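Local atomic coordinates of probable endoglucanase (Gluconacetobacter xylinus, PDB entry 1WZZ), a protein that hydrolyses internal beta-1,4-glucosidic linkages of cellulose and its carboxymethyl derivative as a secreted family 8 endoglucanase. Residues V165-S170 with I197-A202; L215-N218 with A223-I226. One frame throughout, in Å; residues are numbered along the deposited sequence.

Contact 1: residues V165-S170 with I197-A202; sequences VILNLS and IRLVSA
Leu167 and Leu169 meet Leu199 and Val200 where the end of strand 164-167, which leads through Asn168 into a 3-10 segment that begins at Leu169, comes up against the last turn of helix 188-202. The backbones stay well apart, the nearest CA atoms being those of Leu169 and Val200 at 7.2 Å, and no hydrogen bond joins them, so side chains fill the gap. In both Leu167 and Leu199 CG stands anti to the carbonyl carbon (chi1 -51° and -74°), which carries the branched end out to the other; they cross at about a right angle, CD1 of Leu167 lying 3.9 Å from CD1 of Leu199. Leu169 slants across the base of Leu199, its CD2 3.9 Å from Leu199 CB, while its CD1 comes over the helix backbone, 4.2 Å from Leu199 O and 4.4 Å from Val200 CA. Leucine suits these buried places: its unbranched CB and forked, apolar end bridge strand and helix and leave no polar group to satisfy. Beside them Ser170 OG bonds Asn168 OD1 at 2.6 Å from above the carbonyl plane (41° out of it), and Asn168 ND2 donates to Asp237 OD1. In this (alpha/alpha)6-barrel enzyme, Val241 of helix 240-247 lies against both Leu169 and Val200, and Val151 of strand 149-152 against both Leu167 and Leu199.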
loop_
_atom_site.group_PDB
_atom_site.type_symbol
_atom_site.label_atom_id
_atom_site.label_comp_id
_atom_site.label_asym_id
_atom_site.label_seq_id
_atom_site.Cartn_x
_atom_site.Cartn_y
_atom_site.Cartn_z
ATOM N N VAL A 165 2.433 -12.485 -16.214
ATOM C CA VAL A 165 1.563 -12.059 -15.126
ATOM C C VAL A 165 1.938 -10.630 -14.824
ATOM O O VAL A 165 3.105 -10.257 -14.956
ATOM C CB VAL A 165 1.739 -12.878 -13.815
ATOM C CG1 VAL A 165 1.298 -14.328 -14.068
ATOM C CG2 VAL A 165 3.163 -12.812 -13.291
ATOM N N ILE A 166 0.944 -9.857 -14.418
ATOM C CA ILE A 166 1.142 -8.460 -14.086
ATOM C C ILE A 166 1.141 -8.326 -12.563
ATOM O O ILE A 166 0.258 -8.876 -11.884
ATOM C CB ILE A 166 0.014 -7.588 -14.648
ATOM C CG1 ILE A 166 -0.051 -7.713 -16.180
ATOM C CG2 ILE A 166 0.216 -6.133 -14.206
ATOM C CD1 ILE A 166 1.250 -7.477 -16.876
ATOM N N LEU A 167 2.132 -7.607 -12.038
ATOM C CA LEU A 167 2.243 -7.383 -10.590
ATOM C C LEU A 167 2.262 -5.885 -10.319
ATOM O O LEU A 167 2.623 -5.086 -11.176
ATOM C CB LEU A 167 3.569 -7.899 -10.038
ATOM C CG LEU A 167 3.971 -9.325 -10.382
ATOM C CD1 LEU A 167 5.283 -9.686 -9.744
ATOM C CD2 LEU A 167 2.855 -10.232 -9.900
ATOM N N ASN A 168 1.880 -5.524 -9.106
ATOM C CA ASN A 168 1.965 -4.131 -8.700
ATOM C C ASN A 168 2.874 -4.232 -7.482
ATOM O O ASN A 168 2.463 -4.715 -6.438
ATOM C CB ASN A 168 0.603 -3.574 -8.330
ATOM C CG ASN A 168 0.666 -2.081 -8.128
ATOM O OD1 ASN A 168 1.568 -1.582 -7.422
ATOM N ND2 ASN A 168 -0.239 -1.360 -8.742
ATOM N N LEU A 169 4.127 -3.800 -7.617
ATOM C CA LEU A 169 5.056 -3.959 -6.505
ATOM C C LEU A 169 4.638 -3.209 -5.258
ATOM O O LEU A 169 4.993 -3.613 -4.150
ATOM C CB LEU A 169 6.482 -3.530 -6.930
ATOM C CG LEU A 169 7.133 -4.462 -7.957
ATOM C CD1 LEU A 169 8.462 -3.828 -8.457
ATOM C CD2 LEU A 169 7.373 -5.832 -7.312
ATOM N N SER A 170 3.890 -2.129 -5.423
ATOM C CA SER A 170 3.432 -1.349 -4.266
ATOM C C SER A 170 2.378 -2.101 -3.449
ATOM O O SER A 170 1.993 -1.645 -2.379
ATOM C CB SER A 170 2.799 -0.010 -4.701
ATOM O OG SER A 170 1.477 -0.184 -5.229
ATOM N N ILE A 197 11.670 -9.007 -2.462
ATOM C CA ILE A 197 12.952 -8.285 -2.400
ATOM C C ILE A 197 13.671 -8.433 -3.756
ATOM O O ILE A 197 14.192 -7.459 -4.321
ATOM C CB ILE A 197 13.823 -8.825 -1.239
ATOM C CG1 ILE A 197 13.176 -8.431 0.095
ATOM C CG2 ILE A 197 15.267 -8.249 -1.327
ATOM C CD1 ILE A 197 13.721 -9.146 1.332
ATOM N N ARG A 198 13.696 -9.643 -4.305
ATOM C CA ARG A 198 14.343 -9.841 -5.589
ATOM C C ARG A 198 13.697 -9.030 -6.709
ATOM O O ARG A 198 14.402 -8.505 -7.592
ATOM C CB ARG A 198 14.340 -11.329 -5.995
ATOM C CG ARG A 198 15.074 -12.218 -5.053
ATOM C CD ARG A 198 15.170 -13.618 -5.674
ATOM N NE ARG A 198 16.072 -14.460 -4.897
ATOM C CZ ARG A 198 15.693 -15.273 -3.919
ATOM N NH1 ARG A 198 14.405 -15.378 -3.578
ATOM N NH2 ARG A 198 16.610 -15.982 -3.270
ATOM N N LEU A 199 12.364 -8.924 -6.685
ATOM C CA LEU A 199 11.637 -8.199 -7.722
ATOM C C LEU A 199 11.883 -6.703 -7.627
ATOM O O LEU A 199 12.025 -6.034 -8.635
ATOM C CB LEU A 199 10.133 -8.523 -7.658
ATOM C CG LEU A 199 9.854 -9.949 -8.193
ATOM C CD1 LEU A 199 8.511 -10.397 -7.613
ATOM C CD2 LEU A 199 9.842 -10.006 -9.710
ATOM N N VAL A 200 11.914 -6.170 -6.414
ATOM C CA VAL A 200 12.211 -4.730 -6.263
ATOM C C VAL A 200 13.646 -4.444 -6.768
ATOM O O VAL A 200 13.916 -3.440 -7.436
ATOM C CB VAL A 200 12.114 -4.322 -4.801
ATOM C CG1 VAL A 200 12.797 -2.951 -4.600
ATOM C CG2 VAL A 200 10.628 -4.231 -4.390
ATOM N N SER A 201 14.576 -5.321 -6.432
ATOM C CA SER A 201 15.952 -5.131 -6.891
ATOM C C SER A 201 16.081 -5.170 -8.415
ATOM O O SER A 201 16.684 -4.282 -9.039
ATOM C CB SER A 201 16.846 -6.203 -6.281
ATOM O OG SER A 201 18.182 -6.073 -6.733
ATOM N N ALA A 202 15.513 -6.202 -9.035
ATOM C CA ALA A 202 15.626 -6.373 -10.470
ATOM C C ALA A 202 14.599 -5.699 -11.374
ATOM O O ALA A 202 14.872 -5.454 -12.561
ATOM C CB ALA A 202 15.663 -7.873 -10.772
#

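Contact 2: residues L215-N218 with A223-I226; sequences LAVN and ALSI
Leu215 to Asn218 and Ala223 to Ile226 pair as the two arms of a beta hairpin, the strand directions 146° apart and the axes 4.7 Å from each other at closest approach. Backbone hydrogen bonds tie the arms together. Ala216 and Ser225 form the hydrogen-bonded pair: Ala216 N gives a nearly straight bond (172°) to Ser225 O at 2.8 Å, and Ser225 N returns one to Ala216 O. Toward the turn, Asn218 N reaches Ala223 O at 3.0 Å. CA-H...O contacts add to this ladder, Leu224 CA approaching Ala216 O and Val217 CA approaching Ala223 O, so each of these two oxygens receives an N-H and a CA-H.

Apolar packing joins the side chains of the non-hydrogen-bonded pair Val217-Leu224. They lie side by side and point the same way, with both methyls of Val217 against Leu224 CD2, the nearer being CG2 at 3.8 Å. This face turns toward helix 188-202, where Leu224 rests on Leu199 and Ala202, a place for branched aliphatic residues. Leu215 has CG anti to its N (chi1 -175°), a torsion that brings CD1 across that same face to the other arm, 3.3 Å from Ser225 O and 4.2 Å from Leu224 CB.

Polar side chains suit the turn and the outer arm. Asn218 OD1 accepts a bond from Thr221 N within the connecting turn, and Thr221 OG1 takes the N-H of Ala223. On the face shared by Ala216 and Ser225, the small alanine methyl lets the serine hydroxyl fold close: Ser225 OG sits 3.4 Å from Ala216 CB.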
loop_
_atom_site.group_PDB
_atom_site.type_symbol
_atom_site.label_atom_id
_atom_site.label_comp_id
_atom_site.label_asym_id
_atom_site.label_seq_id
_atom_site.Cartn_x
_atom_site.Cartn_y
_atom_site.Cartn_z
ATOM N N LEU A 215 4.320 -4.025 -13.229
ATOM C CA LEU A 215 5.410 -4.862 -13.715
ATOM C C LEU A 215 4.906 -6.128 -14.408
ATOM O O LEU A 215 4.026 -6.786 -13.897
ATOM C CB LEU A 215 6.266 -5.293 -12.544
ATOM C CG LEU A 215 7.549 -6.078 -12.811
ATOM C CD1 LEU A 215 8.630 -5.118 -13.444
ATOM C CD2 LEU A 215 8.048 -6.656 -11.483
ATOM N N ALA A 216 5.479 -6.466 -15.562
ATOM C CA ALA A 216 5.081 -7.696 -16.251
ATOM C C ALA A 216 6.203 -8.703 -16.042
ATOM O O ALA A 216 7.397 -8.368 -16.124
ATOM C CB ALA A 216 4.876 -7.429 -17.747
ATOM N N VAL A 217 5.835 -9.948 -15.742
ATOM C CA VAL A 217 6.810 -11.000 -15.538
ATOM C C VAL A 217 6.456 -12.091 -16.554
ATOM O O VAL A 217 5.360 -12.642 -16.510
ATOM C CB VAL A 217 6.696 -11.615 -14.123
ATOM C CG1 VAL A 217 7.790 -12.686 -13.927
ATOM C CG2 VAL A 217 6.791 -10.498 -13.059
ATOM N N ASN A 218 7.364 -12.385 -17.482
ATOM C CA ASN A 218 7.100 -13.443 -18.473
ATOM C C ASN A 218 6.970 -14.756 -17.680
ATOM O O ASN A 218 7.831 -15.099 -16.869
ATOM C CB ASN A 218 8.250 -13.502 -19.496
ATOM C CG ASN A 218 8.008 -14.540 -20.597
ATOM O OD1 ASN A 218 8.105 -15.726 -20.360
ATOM N ND2 ASN A 218 7.671 -14.079 -21.790
ATOM N N ALA A 223 11.433 -12.960 -17.430
ATOM C CA ALA A 223 11.977 -11.661 -17.816
ATOM C C ALA A 223 11.046 -10.586 -17.248
ATOM O O ALA A 223 9.832 -10.762 -17.241
ATOM C CB ALA A 223 12.039 -11.534 -19.305
ATOM N N LEU A 224 11.624 -9.480 -16.789
ATOM C CA LEU A 224 10.832 -8.380 -16.219
ATOM C C LEU A 224 10.747 -7.215 -17.174
ATOM O O LEU A 224 11.736 -6.850 -17.809
ATOM C CB LEU A 224 11.468 -7.904 -14.906
ATOM C CG LEU A 224 11.766 -9.016 -13.898
ATOM C CD1 LEU A 224 12.482 -8.456 -12.684
ATOM C CD2 LEU A 224 10.439 -9.690 -13.474
ATOM N N SER A 225 9.570 -6.615 -17.271
ATOM C CA SER A 225 9.380 -5.486 -18.163
ATOM C C SER A 225 8.319 -4.581 -17.586
ATOM O O SER A 225 7.650 -4.959 -16.628
ATOM C CB SER A 225 8.943 -5.963 -19.557
ATOM O OG SER A 225 7.697 -6.666 -19.552
ATOM N N ILE A 226 8.174 -3.382 -18.145
ATOM C CA ILE A 226 7.130 -2.473 -17.671
ATOM C C ILE A 226 5.811 -2.938 -18.298
ATOM O O ILE A 226 5.725 -3.092 -19.517
ATOM C CB ILE A 226 7.436 -1.028 -18.100
ATOM C CG1 ILE A 226 8.801 -0.622 -17.535
ATOM C CG2 ILE A 226 6.311 -0.094 -17.643
ATOM C CD1 ILE A 226 9.412 0.588 -18.241
#

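How the contacts relate
Contact 1 closes before contact 2 opens, and their centres lie 9 Å apart on the same side of the chain's centre. They share a three-stranded antiparallel sheet in the order 164-167, 215-218, 224-226: contact 1 uses one outer strand, and contact 2 pairs the central strand with the other. Probable hydrogen bonds from Leu167 N to Leu215 O and from Val217 N to Val165 O link them. Helix 188-202 precedes strand 215-218, takes part in contact 1 and also packs on contact 2, through Leu224. The small sheet is thus joined to helix 188-202, probably one of the barrel helices, with the side chain of Leu169 about 10 Å from that of Asp106, the predicted nucleophile, while contact 2 lies away from the annotated catalytic residues.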